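PDB 4ZOC: Lin1840 protein from Listeria innocua serovar 6a, which probably hydrolyses terminal, non-reducing beta-D-glucosyl residues with release of beta-D-glucose, as a family 3 glycoside hydrolase of beta-1,2-glucan metabolism. Local coordinates for residues 622-627 and 701-706; 628-633 and 640-645; 607-612 and 705-710; 110-115 and 157-162; 141-146 and 564-569. The protein carries 2 engineered substitutions. All blocks are in the same frame, centred on the assembly; numbering follows the deposited sequence.

Contact 1: 622-627 and 701-706; sequences ESLHVE and HRVFVG
Strands 624-627 and 701-706 face each other with L624 and V626 set against V703 and V705, their axes approaching to 10.0 Å and their N-to-C directions only 25° apart, a separation that belongs to opposed sheets and not to hydrogen-bonded neighbours. The first strand lies in a three-stranded antiparallel sheet and the second in a five-stranded mixed one. L624 and V703 meet end-on, methyl to methyl, L624 CD2 coming to 3.6 Å from V703 CG2. Leucine suits this end because its chain, with CG anti to the backbone N (chi1 -178°), carries the branch well out from its strand, where it can meet the shorter valine. V626 and V705 instead lie side by side, pointing opposite ways, with V626 CG1 4.1 Å from V705 CG2. The other methyl of V626, CG2, leans back toward V703 CG1 at 4.5 Å, so one beta-branched side chain bridges two valines of the facing strand. L624 also rests on P615 and F685, and F685 meets the ring of H701 edge-to-face. H701 in turn touches D648, a magnesium ligand. Within the larger sheet R702 NH1 bonds to Q647 OE1; S623, just ahead of its strand, bonds through OG to E679 OE1 of strand 673-680. Every contact atom between the strands is a methyl carbon, so their hold on each other is hydrophobic and dispersive, without direction; the alignment is probably set by backbone bonds inside each sheet, such as those joining V626 to F678 and R702 to Q647.

Contact 2: 628-633 and 640-645; sequences VTIKNI and EVIQVY
I630 and I642 meet end to end between strands 628-632 and 640-645, which run nearly antiparallel (156°) with axes 10.0 Å apart. I642 sends CG1 out beside its backbone N (chi1 -58°), and this brings CD1 to 3.8 Å from I630 CG2. The same methyl lies more loosely against V628 CG1, at 4.2 Å, and so touches both beta-branched residues. I630 puts its longer branch, CG1 and CD1, anti to the backbone N; the I630 and E640 side chains cross at about a right angle, with I630 CD1 3.7 Å from E640 CB. Glutamate can sit here because only its aliphatic part faces the isoleucine: the chain bends at chi2 (56°) and turns the carboxylate away, where OE2 accepts from V641 N at 2.9 Å and forms a salt bridge with K549. On the other face of the strand, Y645 OH bonds in the carbonyl plane to Q643 OE1, 2.6 Å away, while Q643 NE2 reaches V641 O from above its carbonyl plane; these bonds tie down the amide. A short connection, a beta arch, leads from N632 to strand 638-648 in the other sheet; the strands it joins face each other across the core of a fibronectin type III-like beta sandwich.

Contact 3: 607-612 and 705-710; sequences FELKTS and VGTSSE
No ring or amide is stacked where L609 meets T707 and T611 meets V705: there are no flat faces or edges to match, and methyl groups and one hydroxyl do the touching. L609 straddles the threonine methyl with both branches, CD1 at 3.8 Å and CD2 at 4.0 Å from T707 CG2. T707 offers that methyl because its OG1 takes the position between backbone N and carbonyl carbon (chi1 55°), leaving CG2 beside N and facing the leucine. L609 CD2 also touches G706 O loosely, at 4.3 Å. Two residues along strand 607-611, T611 and V705 point end to end: T611 OG1 sits against the whole branched end of the valine, 3.4 Å from V705 CG1 and nearly as close to its CB and CG2. Past the strand, S708 OG accepts from E710 N at 3.0 Å, an ST turn. Strand 607-611 is an outermost strand of its sheet, and L609 also packs on V628, I630 and I642. Leucine supplies the oily part here and threonine a methyl beside a hydroxyl, as suits the partly exposed margin of the sandwich; the contact therefore rests on van der Waals packing.

Contact 4: 110-115 and 157-162; sequences FDRETV and DPFLNS
F110 presents one face of its ring to L160, whose CD2 sits over it 4.0 Å from the centroid and 17° off the normal, a CH-pi contact. The methyl is displaced toward the rim, and its shortest approach is 3.8 Å to F110 CZ. L160 gets there with CG anti to the backbone N (chi1 -171°), crossing the ring at about a right angle. F110 is the residue at which the chain leaves helix 103-108, with positive phi, before D111 caps helix 112-128. A second, looser touch joins R112 NH2 to F159 CE2 at 4.3 Å, at an oblique angle; R112 is also held by E163, with which NE forms a salt bridge, and by F663, whose carbonyl O receives NH1 and whose ring makes a cation-pi contact.

Aspartate serves as N-cap on both helices. D111 OD2 accepts from T114 N and, at 2.7 Å, from T114 OG1, the two donors coming from opposite faces of the carboxylate plane; D157 OD2 takes the L160 N-H at 2.7 Å in a nearly straight bond (173°). D157 OD1 is bonded to Y565 OH, linking this helix start to the C-terminal domain. These are neighbouring helices on the outside of the TIM barrel, and their N-terminal ends lie against strand 659-668. Across the segments the main contact is apolar, whereas the cap bonds are local to each helix start: the caps satisfy N-H groups of the first turns, and the negative carboxylates probably interact favourably with the helix dipoles they sit on.

Contact 5: 141-146 and 564-569; sequences LVRDPR and YYNHLR
Water 1 is gripped from two sides: R143 NE donates to it at 2.8 Å, in the plane of the guanidinium, and the water in turn donates to N566 OD1, also at 2.8 Å. Thus it bridges a loop of the TIM-barrel domain to one of the C-terminal domain. The guanidinium lies flat on Y564, with R143 CZ 4.0 Å from the ring centroid and planes 8° apart, a cation-pi stack; further back R143 CD touches the same face by CH-pi, 3.9 Å from the centroid. An extended chain from CG to NE lets CD, NE and CZ of the arginine lie over the ring, while NH1 passes 3.5 Å over Y564 OH. Y564 CG sits between its backbone N and carbonyl carbon (chi1 51°), which turns the ring toward the arginine. The tyrosine hydroxyl bonds to E200 OE1 of the second subunit, and R143 NH2 to a glycerol molecule, probably from the crystallisation liquor, that lies beside the stack.

Nearby, D144 OD1 accepts from R146 N, the Asx-turn bond, and from R146 NE, while OD2 receives R146 NH2 at 2.8 Å: arginine grips the carboxylate side-on with two nitrogens, and its NH1 reaches G559 O and I561 O of the second subunit. The stack and the water bridge join the loop after barrel strand 133-134 to the C-terminal domain, at the interface with the second subunit of this family 3 glycoside hydrolase.

How the contacts relate
Contacts 1, 2 and 3 are parts of one core, that of the fibronectin type III-like sandwich: contacts 2 and 3 have centres 5 Å apart, contact 1 lies 12 to 13 Å from them, and V705 and G706 belong to both contact 1 and contact 3. Contact 4 joins this sandwich through V641 CG1, which packs 3.6 Å from F110 CB. Contact 5, whose centre is 17 Å from that of contact 4, is coupled to it by D157 OD1 and Y565 OH, 2.5 Å apart, and to contact 2 where Y645 CE2 meets Y565 CE2. None uses the glucose-binding residues W271, W409 and E473; the magnesium ion, whose ligand D648 touches H701 of contact 1, lies about 12 Å from the side chain of V703.

Contact 1: 622-627 and 701-706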
# COMPACT_ATOMS: atom_id res chain seq x y z
N GLU A 622 18.36 30.90 -4.79
CA GLU A 622 19.28 31.27 -3.78
C GLU A 622 19.29 30.22 -2.68
O GLU A 622 18.25 29.66 -2.37
CB GLU A 622 18.83 32.58 -3.21
CG GLU A 622 19.81 33.16 -2.20
CD GLU A 622 19.47 34.58 -1.78
OE1 GLU A 622 18.37 35.14 -1.99
OE2 GLU A 622 20.34 35.14 -1.17
N SER A 623 20.47 30.00 -2.10
CA SER A 623 20.65 29.09 -1.00
C SER A 623 20.21 29.74 0.30
O SER A 623 20.33 30.94 0.52
CB SER A 623 22.13 28.67 -0.88
OG SER A 623 22.56 27.85 -1.96
N LEU A 624 19.71 28.91 1.18
CA LEU A 624 19.54 29.28 2.54
C LEU A 624 20.63 28.70 3.40
O LEU A 624 20.83 27.45 3.45
CB LEU A 624 18.13 28.85 3.05
CG LEU A 624 17.81 29.24 4.47
CD1 LEU A 624 17.47 30.71 4.57
CD2 LEU A 624 16.71 28.35 5.04
N HIS A 625 21.34 29.59 4.10
CA HIS A 625 22.38 29.21 5.04
C HIS A 625 21.85 29.18 6.47
O HIS A 625 21.35 30.16 6.99
CB HIS A 625 23.62 30.10 4.94
CG HIS A 625 24.28 30.01 3.61
ND1 HIS A 625 25.25 29.08 3.31
CD2 HIS A 625 24.07 30.71 2.48
CE1 HIS A 625 25.63 29.24 2.06
NE2 HIS A 625 24.90 30.20 1.53
N VAL A 626 21.98 28.02 7.10
CA VAL A 626 21.40 27.77 8.42
C VAL A 626 22.54 27.49 9.36
O VAL A 626 23.37 26.57 9.14
CB VAL A 626 20.42 26.58 8.39
CG1 VAL A 626 19.84 26.40 9.75
CG2 VAL A 626 19.31 26.80 7.36
N GLU A 627 22.65 28.31 10.40
CA GLU A 627 23.74 28.20 11.35
C GLU A 627 23.19 27.80 12.69
O GLU A 627 22.24 28.42 13.19
CB GLU A 627 24.48 29.55 11.49
CG GLU A 627 25.63 29.48 12.50
CD GLU A 627 26.32 30.82 12.64
OE1 GLU A 627 27.40 30.96 12.08
OE2 GLU A 627 25.73 31.73 13.26
N HIS A 701 7.95 28.74 2.71
CA HIS A 701 8.54 27.46 3.18
C HIS A 701 8.75 27.58 4.66
O HIS A 701 8.96 28.70 5.18
CB HIS A 701 9.88 27.18 2.52
CG HIS A 701 9.75 26.84 1.06
ND1 HIS A 701 9.91 25.57 0.57
CD2 HIS A 701 9.43 27.61 -0.01
CE1 HIS A 701 9.65 25.57 -0.72
NE2 HIS A 701 9.42 26.81 -1.11
N ARG A 702 8.68 26.47 5.37
CA ARG A 702 9.09 26.37 6.75
C ARG A 702 10.35 25.59 6.88
O ARG A 702 10.56 24.63 6.19
CB ARG A 702 8.01 25.70 7.60
CG ARG A 702 6.72 26.51 7.63
CD ARG A 702 5.76 25.87 8.59
NE ARG A 702 4.52 26.60 8.49
CZ ARG A 702 3.36 26.13 8.02
NH1 ARG A 702 3.21 24.88 7.59
NH2 ARG A 702 2.32 26.94 7.97
N VAL A 703 11.16 25.99 7.83
CA VAL A 703 12.48 25.46 8.10
C VAL A 703 12.43 24.98 9.54
O VAL A 703 12.06 25.74 10.45
CB VAL A 703 13.61 26.57 7.95
CG1 VAL A 703 14.98 25.92 8.17
CG2 VAL A 703 13.61 27.17 6.55
N PHE A 704 12.74 23.70 9.75
CA PHE A 704 12.68 23.06 11.04
C PHE A 704 14.07 22.62 11.43
O PHE A 704 14.76 21.86 10.68
CB PHE A 704 11.77 21.82 11.05
CG PHE A 704 10.39 22.04 10.47
CD1 PHE A 704 10.19 22.00 9.08
CD2 PHE A 704 9.31 22.24 11.31
CE1 PHE A 704 8.93 22.15 8.56
CE2 PHE A 704 8.04 22.39 10.79
CZ PHE A 704 7.85 22.36 9.41
N VAL A 705 14.49 23.03 12.60
CA VAL A 705 15.83 22.68 13.04
C VAL A 705 15.68 21.93 14.37
O VAL A 705 15.09 22.42 15.34
CB VAL A 705 16.71 23.92 13.27
CG1 VAL A 705 18.09 23.44 13.71
CG2 VAL A 705 16.85 24.72 11.98
N GLY A 706 16.26 20.75 14.46
CA GLY A 706 16.15 20.06 15.73
C GLY A 706 16.89 18.74 15.76
O GLY A 706 17.84 18.52 15.02

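Contact 2: 628-633 and 640-645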
# COMPACT_ATOMS: atom_id res chain seq x y z
N VAL A 628 23.76 26.78 13.27
CA VAL A 628 23.21 26.19 14.47
C VAL A 628 24.31 26.05 15.51
O VAL A 628 25.34 25.47 15.24
CB VAL A 628 22.55 24.80 14.24
CG1 VAL A 628 21.90 24.29 15.52
CG2 VAL A 628 21.50 24.86 13.12
N THR A 629 24.05 26.56 16.69
CA THR A 629 24.97 26.42 17.83
C THR A 629 24.42 25.38 18.78
O THR A 629 23.26 25.43 19.23
CB THR A 629 25.08 27.75 18.58
OG1 THR A 629 25.58 28.71 17.66
CG2 THR A 629 26.05 27.67 19.71
N ILE A 630 25.27 24.41 19.07
CA ILE A 630 24.86 23.31 19.94
C ILE A 630 25.79 23.23 21.13
O ILE A 630 26.99 23.39 20.99
CB ILE A 630 24.77 21.97 19.18
CG1 ILE A 630 24.31 20.86 20.14
CG2 ILE A 630 26.08 21.62 18.49
CD1 ILE A 630 23.78 19.63 19.38
N LYS A 631 25.21 23.01 22.31
CA LYS A 631 25.93 22.87 23.57
C LYS A 631 25.50 21.60 24.30
O LYS A 631 24.34 21.30 24.38
CB LYS A 631 25.66 24.07 24.48
CG LYS A 631 26.67 24.12 25.63
CD LYS A 631 26.51 25.30 26.56
CE LYS A 631 27.43 25.08 27.75
NZ LYS A 631 27.40 26.28 28.58
N ASN A 632 26.48 20.85 24.80
CA ASN A 632 26.27 19.78 25.74
C ASN A 632 26.25 20.30 27.18
O ASN A 632 27.27 20.72 27.68
CB ASN A 632 27.38 18.75 25.57
CG ASN A 632 27.24 17.53 26.49
OD1 ASN A 632 26.46 17.47 27.45
ND2 ASN A 632 28.09 16.51 26.22
N ILE A 633 25.04 20.35 27.75
CA ILE A 633 24.77 20.96 29.02
C ILE A 633 24.80 19.94 30.15
O ILE A 633 24.37 20.23 31.27
CB ILE A 633 23.45 21.75 28.99
CG1 ILE A 633 22.24 20.86 28.66
CG2 ILE A 633 23.53 22.93 27.96
CD1 ILE A 633 20.87 21.50 28.94
N GLU A 640 25.13 14.29 19.25
CA GLU A 640 23.76 14.61 18.92
C GLU A 640 23.70 14.74 17.39
O GLU A 640 24.68 15.14 16.73
CB GLU A 640 23.37 15.96 19.56
CG GLU A 640 21.93 16.42 19.30
CD GLU A 640 20.88 15.40 19.75
OE1 GLU A 640 20.25 15.50 20.83
OE2 GLU A 640 20.69 14.42 18.98
N VAL A 641 22.55 14.41 16.82
CA VAL A 641 22.32 14.54 15.35
C VAL A 641 21.43 15.72 15.13
O VAL A 641 20.21 15.64 15.33
CB VAL A 641 21.77 13.23 14.68
CG1 VAL A 641 21.57 13.41 13.16
CG2 VAL A 641 22.71 12.10 14.94
N ILE A 642 22.05 16.82 14.66
CA ILE A 642 21.26 18.03 14.27
C ILE A 642 20.64 17.70 12.91
O ILE A 642 21.35 17.24 12.02
CB ILE A 642 22.12 19.27 14.15
CG1 ILE A 642 22.83 19.54 15.49
CG2 ILE A 642 21.29 20.40 13.60
CD1 ILE A 642 23.94 20.61 15.49
N GLN A 643 19.33 17.90 12.79
CA GLN A 643 18.54 17.65 11.57
C GLN A 643 17.87 18.93 11.12
O GLN A 643 17.28 19.64 11.94
CB GLN A 643 17.47 16.58 11.83
CG GLN A 643 18.10 15.28 12.31
CD GLN A 643 17.21 14.41 13.12
OE1 GLN A 643 16.05 14.18 12.80
NE2 GLN A 643 17.76 13.86 14.15
N VAL A 644 17.91 19.16 9.81
CA VAL A 644 17.19 20.30 9.20
C VAL A 644 16.21 19.78 8.17
O VAL A 644 16.60 19.09 7.22
CB VAL A 644 18.15 21.32 8.58
CG1 VAL A 644 17.39 22.49 8.01
CG2 VAL A 644 19.22 21.73 9.57
N TYR A 645 14.95 20.20 8.35
CA TYR A 645 13.86 19.88 7.47
C TYR A 645 13.27 21.12 6.79
O TYR A 645 13.27 22.26 7.33
CB TYR A 645 12.78 19.15 8.27
CG TYR A 645 13.18 17.88 8.97
CD1 TYR A 645 13.75 17.92 10.21
CD2 TYR A 645 12.87 16.65 8.42
CE1 TYR A 645 14.11 16.76 10.90
CE2 TYR A 645 13.27 15.46 9.04
CZ TYR A 645 13.86 15.52 10.26
OH TYR A 645 14.23 14.40 10.92

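Contact 3: 607-612 and 705-710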
# COMPACT_ATOMS: atom_id res chain seq x y z
N PHE A 607 21.39 18.20 25.43
CA PHE A 607 21.92 19.22 24.53
C PHE A 607 20.98 20.36 24.41
O PHE A 607 19.83 20.24 24.65
CB PHE A 607 22.12 18.64 23.13
CG PHE A 607 23.02 17.42 23.10
CD1 PHE A 607 24.42 17.55 22.99
CD2 PHE A 607 22.47 16.17 23.16
CE1 PHE A 607 25.24 16.46 23.00
CE2 PHE A 607 23.30 15.04 23.20
CZ PHE A 607 24.67 15.20 23.07
N GLU A 608 21.53 21.51 24.02
CA GLU A 608 20.72 22.68 23.73
C GLU A 608 21.10 23.20 22.38
O GLU A 608 22.30 23.28 22.07
CB GLU A 608 20.98 23.73 24.78
CG GLU A 608 19.82 23.94 25.73
CD GLU A 608 20.01 25.23 26.52
OE1 GLU A 608 19.07 26.05 26.55
OE2 GLU A 608 21.14 25.41 27.05
N LEU A 609 20.11 23.53 21.57
CA LEU A 609 20.40 24.01 20.22
C LEU A 609 19.84 25.41 20.07
O LEU A 609 18.74 25.67 20.50
CB LEU A 609 19.73 23.10 19.17
CG LEU A 609 20.41 21.80 18.85
CD1 LEU A 609 20.33 20.79 20.00
CD2 LEU A 609 19.86 21.31 17.53
N LYS A 610 20.55 26.28 19.38
CA LYS A 610 20.09 27.61 19.02
C LYS A 610 20.40 27.86 17.55
O LYS A 610 21.54 27.74 17.13
CB LYS A 610 20.84 28.67 19.90
CG LYS A 610 20.56 30.13 19.58
CD LYS A 610 19.32 30.63 20.35
CE LYS A 610 18.73 31.90 19.76
NZ LYS A 610 17.46 32.20 20.47
N THR A 611 19.40 28.27 16.80
CA THR A 611 19.54 28.64 15.38
C THR A 611 19.75 30.16 15.27
O THR A 611 19.04 30.97 15.87
CB THR A 611 18.29 28.11 14.58
OG1 THR A 611 18.19 26.68 14.73
CG2 THR A 611 18.35 28.45 13.14
N SER A 612 20.80 30.55 14.56
CA SER A 612 21.09 31.97 14.31
C SER A 612 19.98 32.55 13.44
O SER A 612 19.28 31.83 12.72
CB SER A 612 22.43 32.10 13.63
OG SER A 612 23.44 31.55 14.44
N VAL A 705 14.49 23.03 12.60
CA VAL A 705 15.83 22.68 13.04
C VAL A 705 15.68 21.93 14.37
O VAL A 705 15.09 22.42 15.34
CB VAL A 705 16.71 23.92 13.27
CG1 VAL A 705 18.09 23.44 13.71
CG2 VAL A 705 16.85 24.72 11.98
N GLY A 706 16.26 20.75 14.46
CA GLY A 706 16.15 20.06 15.73
C GLY A 706 16.89 18.74 15.76
O GLY A 706 17.84 18.52 15.02
N THR A 707 16.40 17.84 16.61
CA THR A 707 17.12 16.59 16.92
C THR A 707 16.31 15.28 16.65
O THR A 707 16.77 14.19 17.00
CB THR A 707 17.58 16.57 18.39
OG1 THR A 707 16.42 16.78 19.23
CG2 THR A 707 18.60 17.67 18.66
N SER A 708 15.13 15.47 16.10
CA SER A 708 14.26 14.50 15.45
C SER A 708 13.31 15.17 14.48
O SER A 708 13.31 16.39 14.33
CB SER A 708 13.47 13.68 16.46
OG SER A 708 12.34 14.32 16.98
N SER A 709 12.47 14.36 13.82
CA SER A 709 11.45 14.92 12.94
C SER A 709 10.34 15.60 13.70
O SER A 709 9.56 16.29 13.07
CB SER A 709 10.84 13.89 11.99
OG SER A 709 10.19 12.82 12.69
N GLU A 710 10.28 15.37 15.02
CA GLU A 710 9.29 15.96 15.93
C GLU A 710 9.87 17.09 16.82
O GLU A 710 9.18 18.10 17.11
CB GLU A 710 8.61 14.85 16.79
CG GLU A 710 7.75 13.96 15.95
CD GLU A 710 6.60 14.73 15.25
OE1 GLU A 710 6.02 15.54 15.96
OE2 GLU A 710 6.24 14.52 14.05

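Contact 4: 110-115 and 157-162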
# COMPACT_ATOMS: atom_id res chain seq x y z
N PHE A 110 23.28 8.15 11.07
CA PHE A 110 23.26 9.52 10.49
C PHE A 110 24.68 10.05 10.31
O PHE A 110 24.94 11.28 10.43
CB PHE A 110 22.37 10.43 11.36
CG PHE A 110 20.92 10.30 11.05
CD1 PHE A 110 20.18 9.19 11.54
CD2 PHE A 110 20.24 11.35 10.42
CE1 PHE A 110 18.84 9.07 11.35
CE2 PHE A 110 18.86 11.24 10.23
CZ PHE A 110 18.19 10.09 10.71
N ASP A 111 25.62 9.12 10.02
CA ASP A 111 27.03 9.45 9.98
C ASP A 111 27.74 9.00 8.70
O ASP A 111 28.06 7.83 8.53
CB ASP A 111 27.75 8.97 11.25
CG ASP A 111 29.11 9.60 11.39
OD1 ASP A 111 29.17 10.85 11.57
OD2 ASP A 111 30.11 8.88 11.22
N ARG A 112 27.95 9.97 7.80
CA ARG A 112 28.50 9.72 6.48
C ARG A 112 29.86 9.02 6.63
O ARG A 112 30.14 8.06 5.92
CB ARG A 112 28.61 10.98 5.63
CG ARG A 112 27.29 11.62 5.25
CD ARG A 112 27.60 13.04 4.78
NE ARG A 112 26.44 13.82 4.32
CZ ARG A 112 25.71 14.60 5.13
NH1 ARG A 112 25.97 14.67 6.43
NH2 ARG A 112 24.72 15.33 4.64
N GLU A 113 30.72 9.49 7.53
CA GLU A 113 32.11 8.95 7.62
C GLU A 113 32.06 7.48 8.13
O GLU A 113 32.80 6.66 7.63
CB GLU A 113 32.98 9.85 8.47
CG GLU A 113 34.43 9.35 8.67
CD GLU A 113 35.25 9.27 7.47
OE1 GLU A 113 34.81 9.65 6.34
OE2 GLU A 113 36.39 8.78 7.65
N THR A 114 31.15 7.12 9.05
CA THR A 114 30.96 5.75 9.43
C THR A 114 30.69 4.85 8.23
O THR A 114 31.24 3.78 8.12
CB THR A 114 29.86 5.59 10.50
OG1 THR A 114 30.26 6.23 11.71
CG2 THR A 114 29.41 4.15 10.81
N VAL A 115 29.75 5.28 7.37
CA VAL A 115 29.41 4.49 6.18
C VAL A 115 30.56 4.41 5.18
O VAL A 115 30.84 3.34 4.64
CB VAL A 115 28.12 5.05 5.58
CG1 VAL A 115 27.84 4.42 4.27
CG2 VAL A 115 27.02 4.87 6.65
N ASP A 157 13.91 7.78 4.20
CA ASP A 157 14.22 9.12 3.68
C ASP A 157 15.11 9.13 2.47
O ASP A 157 16.22 8.63 2.51
CB ASP A 157 14.91 9.96 4.75
CG ASP A 157 15.06 11.38 4.30
OD1 ASP A 157 14.00 11.96 3.93
OD2 ASP A 157 16.20 11.85 4.21
N PRO A 158 14.66 9.74 1.37
CA PRO A 158 15.46 9.74 0.15
C PRO A 158 16.73 10.53 0.34
O PRO A 158 17.76 10.16 -0.29
CB PRO A 158 14.57 10.36 -0.90
CG PRO A 158 13.21 10.30 -0.33
CD PRO A 158 13.29 10.19 1.14
N PHE A 159 16.69 11.63 1.13
CA PHE A 159 17.96 12.45 1.31
C PHE A 159 19.04 11.71 2.09
O PHE A 159 20.20 11.57 1.61
CB PHE A 159 17.70 13.81 1.97
CG PHE A 159 18.91 14.66 2.12
CD1 PHE A 159 19.47 15.23 1.04
CD2 PHE A 159 19.50 14.84 3.34
CE1 PHE A 159 20.62 16.02 1.17
CE2 PHE A 159 20.63 15.59 3.49
CZ PHE A 159 21.17 16.17 2.38
N LEU A 160 18.68 11.24 3.27
CA LEU A 160 19.55 10.36 3.96
C LEU A 160 20.05 9.24 3.07
O LEU A 160 21.29 8.91 3.05
CB LEU A 160 18.87 9.75 5.19
CG LEU A 160 19.74 8.95 6.13
CD1 LEU A 160 20.97 9.73 6.64
CD2 LEU A 160 18.99 8.44 7.34
N ASN A 161 19.16 8.57 2.34
CA ASN A 161 19.62 7.41 1.59
C ASN A 161 20.60 7.82 0.51
O ASN A 161 21.55 7.11 0.21
CB ASN A 161 18.44 6.62 0.92
CG ASN A 161 17.54 5.98 1.95
OD1 ASN A 161 17.93 5.93 3.14
ND2 ASN A 161 16.46 5.39 1.54
N SER A 162 20.32 8.98 -0.09
CA SER A 162 21.22 9.55 -1.12
C SER A 162 22.62 9.86 -0.55
O SER A 162 23.63 9.47 -1.15
CB SER A 162 20.62 10.82 -1.74
OG SER A 162 19.41 10.58 -2.48

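Contact 5: 141-146 and 564-569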
# COMPACT_ATOMS: atom_id res chain seq x y z
N LEU A 141 14.28 2.84 -1.51
CA LEU A 141 13.51 3.50 -0.46
C LEU A 141 12.51 2.50 0.11
O LEU A 141 11.88 1.74 -0.66
CB LEU A 141 12.75 4.69 -1.08
CG LEU A 141 11.96 5.59 -0.13
CD1 LEU A 141 12.97 6.42 0.61
CD2 LEU A 141 11.02 6.44 -0.92
N VAL A 142 12.45 2.46 1.44
CA VAL A 142 11.57 1.56 2.14
C VAL A 142 10.61 2.31 3.08
O VAL A 142 11.02 3.18 3.89
CB VAL A 142 12.35 0.46 2.88
CG1 VAL A 142 13.01 -0.46 1.89
CG2 VAL A 142 13.39 1.00 3.90
N ARG A 143 9.34 1.91 3.00
CA ARG A 143 8.29 2.39 3.90
C ARG A 143 7.51 1.22 4.55
O ARG A 143 6.52 1.48 5.23
CB ARG A 143 7.34 3.25 3.14
CG ARG A 143 7.92 4.55 2.66
CD ARG A 143 6.92 5.22 1.72
NE ARG A 143 7.39 6.56 1.36
CZ ARG A 143 6.77 7.38 0.52
NH1 ARG A 143 5.64 7.01 -0.04
NH2 ARG A 143 7.27 8.57 0.24
N ASP A 144 7.94 -0.03 4.32
CA ASP A 144 7.14 -1.22 4.66
C ASP A 144 8.04 -2.25 5.30
O ASP A 144 8.72 -3.04 4.66
CB ASP A 144 6.42 -1.76 3.41
CG ASP A 144 5.43 -2.86 3.75
OD1 ASP A 144 5.51 -3.44 4.89
OD2 ASP A 144 4.59 -3.16 2.86
N PRO A 145 8.07 -2.27 6.64
CA PRO A 145 8.91 -3.19 7.33
C PRO A 145 8.49 -4.66 7.30
O PRO A 145 9.23 -5.51 7.85
CB PRO A 145 8.92 -2.63 8.75
CG PRO A 145 7.70 -1.86 8.89
CD PRO A 145 7.32 -1.36 7.52
N ARG A 146 7.38 -5.01 6.64
CA ARG A 146 7.07 -6.46 6.38
C ARG A 146 8.12 -7.03 5.49
O ARG A 146 8.52 -8.21 5.62
CB ARG A 146 5.70 -6.61 5.74
CG ARG A 146 4.59 -6.34 6.71
CD ARG A 146 3.25 -6.25 6.03
NE ARG A 146 3.15 -5.09 5.14
CZ ARG A 146 2.02 -4.69 4.57
NH1 ARG A 146 0.90 -5.35 4.74
NH2 ARG A 146 2.01 -3.60 3.81
N TYR A 564 5.24 7.00 7.82
CA TYR A 564 6.53 7.59 7.55
C TYR A 564 6.47 9.09 7.81
O TYR A 564 5.34 9.67 7.77
CB TYR A 564 6.99 7.21 6.11
CG TYR A 564 5.98 7.47 5.04
CD1 TYR A 564 5.92 8.70 4.42
CD2 TYR A 564 5.03 6.54 4.68
CE1 TYR A 564 5.00 8.97 3.41
CE2 TYR A 564 4.08 6.81 3.69
CZ TYR A 564 4.08 8.00 3.04
OH TYR A 564 3.13 8.26 2.13
N TYR A 565 7.61 9.75 8.08
CA TYR A 565 7.59 11.11 8.56
C TYR A 565 7.26 12.13 7.46
O TYR A 565 6.63 13.15 7.74
CB TYR A 565 8.89 11.52 9.28
CG TYR A 565 9.92 12.00 8.27
CD1 TYR A 565 10.70 11.11 7.55
CD2 TYR A 565 10.05 13.35 7.98
CE1 TYR A 565 11.53 11.53 6.57
CE2 TYR A 565 10.90 13.81 7.03
CZ TYR A 565 11.65 12.89 6.33
OH TYR A 565 12.44 13.38 5.34
N ASN A 566 7.69 11.85 6.22
CA ASN A 566 7.49 12.71 5.10
C ASN A 566 6.21 12.50 4.34
O ASN A 566 6.15 12.27 3.11
CB ASN A 566 8.73 12.70 4.23
CG ASN A 566 9.08 11.35 3.71
OD1 ASN A 566 8.84 10.29 4.31
ND2 ASN A 566 9.72 11.39 2.57
N HIS A 567 5.14 12.57 5.11
CA HIS A 567 3.82 12.31 4.63
C HIS A 567 3.06 13.59 4.22
O HIS A 567 3.43 14.67 4.62
CB HIS A 567 3.01 11.52 5.68
CG HIS A 567 2.78 12.28 6.93
ND1 HIS A 567 1.77 13.22 7.06
CD2 HIS A 567 3.46 12.30 8.10
CE1 HIS A 567 1.83 13.76 8.27
NE2 HIS A 567 2.84 13.23 8.91
N LEU A 568 2.05 13.41 3.36
CA LEU A 568 1.16 14.48 2.99
C LEU A 568 0.16 14.84 4.07
O LEU A 568 -0.19 14.07 4.96
CB LEU A 568 0.44 14.18 1.67
CG LEU A 568 1.32 13.74 0.47
CD1 LEU A 568 0.45 13.67 -0.77
CD2 LEU A 568 2.49 14.67 0.23
N ARG A 569 -0.33 16.05 3.99
CA ARG A 569 -1.19 16.60 4.98
C ARG A 569 -2.61 16.05 5.02
O ARG A 569 -3.19 16.01 6.09
CB ARG A 569 -1.20 18.18 4.88
CG ARG A 569 -1.70 18.83 6.14
CD ARG A 569 -0.97 20.15 6.40
NE ARG A 569 -1.49 20.76 7.60
CZ ARG A 569 -2.57 21.55 7.65
NH1 ARG A 569 -3.28 21.85 6.56
NH2 ARG A 569 -2.96 22.01 8.81
O HOH W 1 9.35 8.05 2.72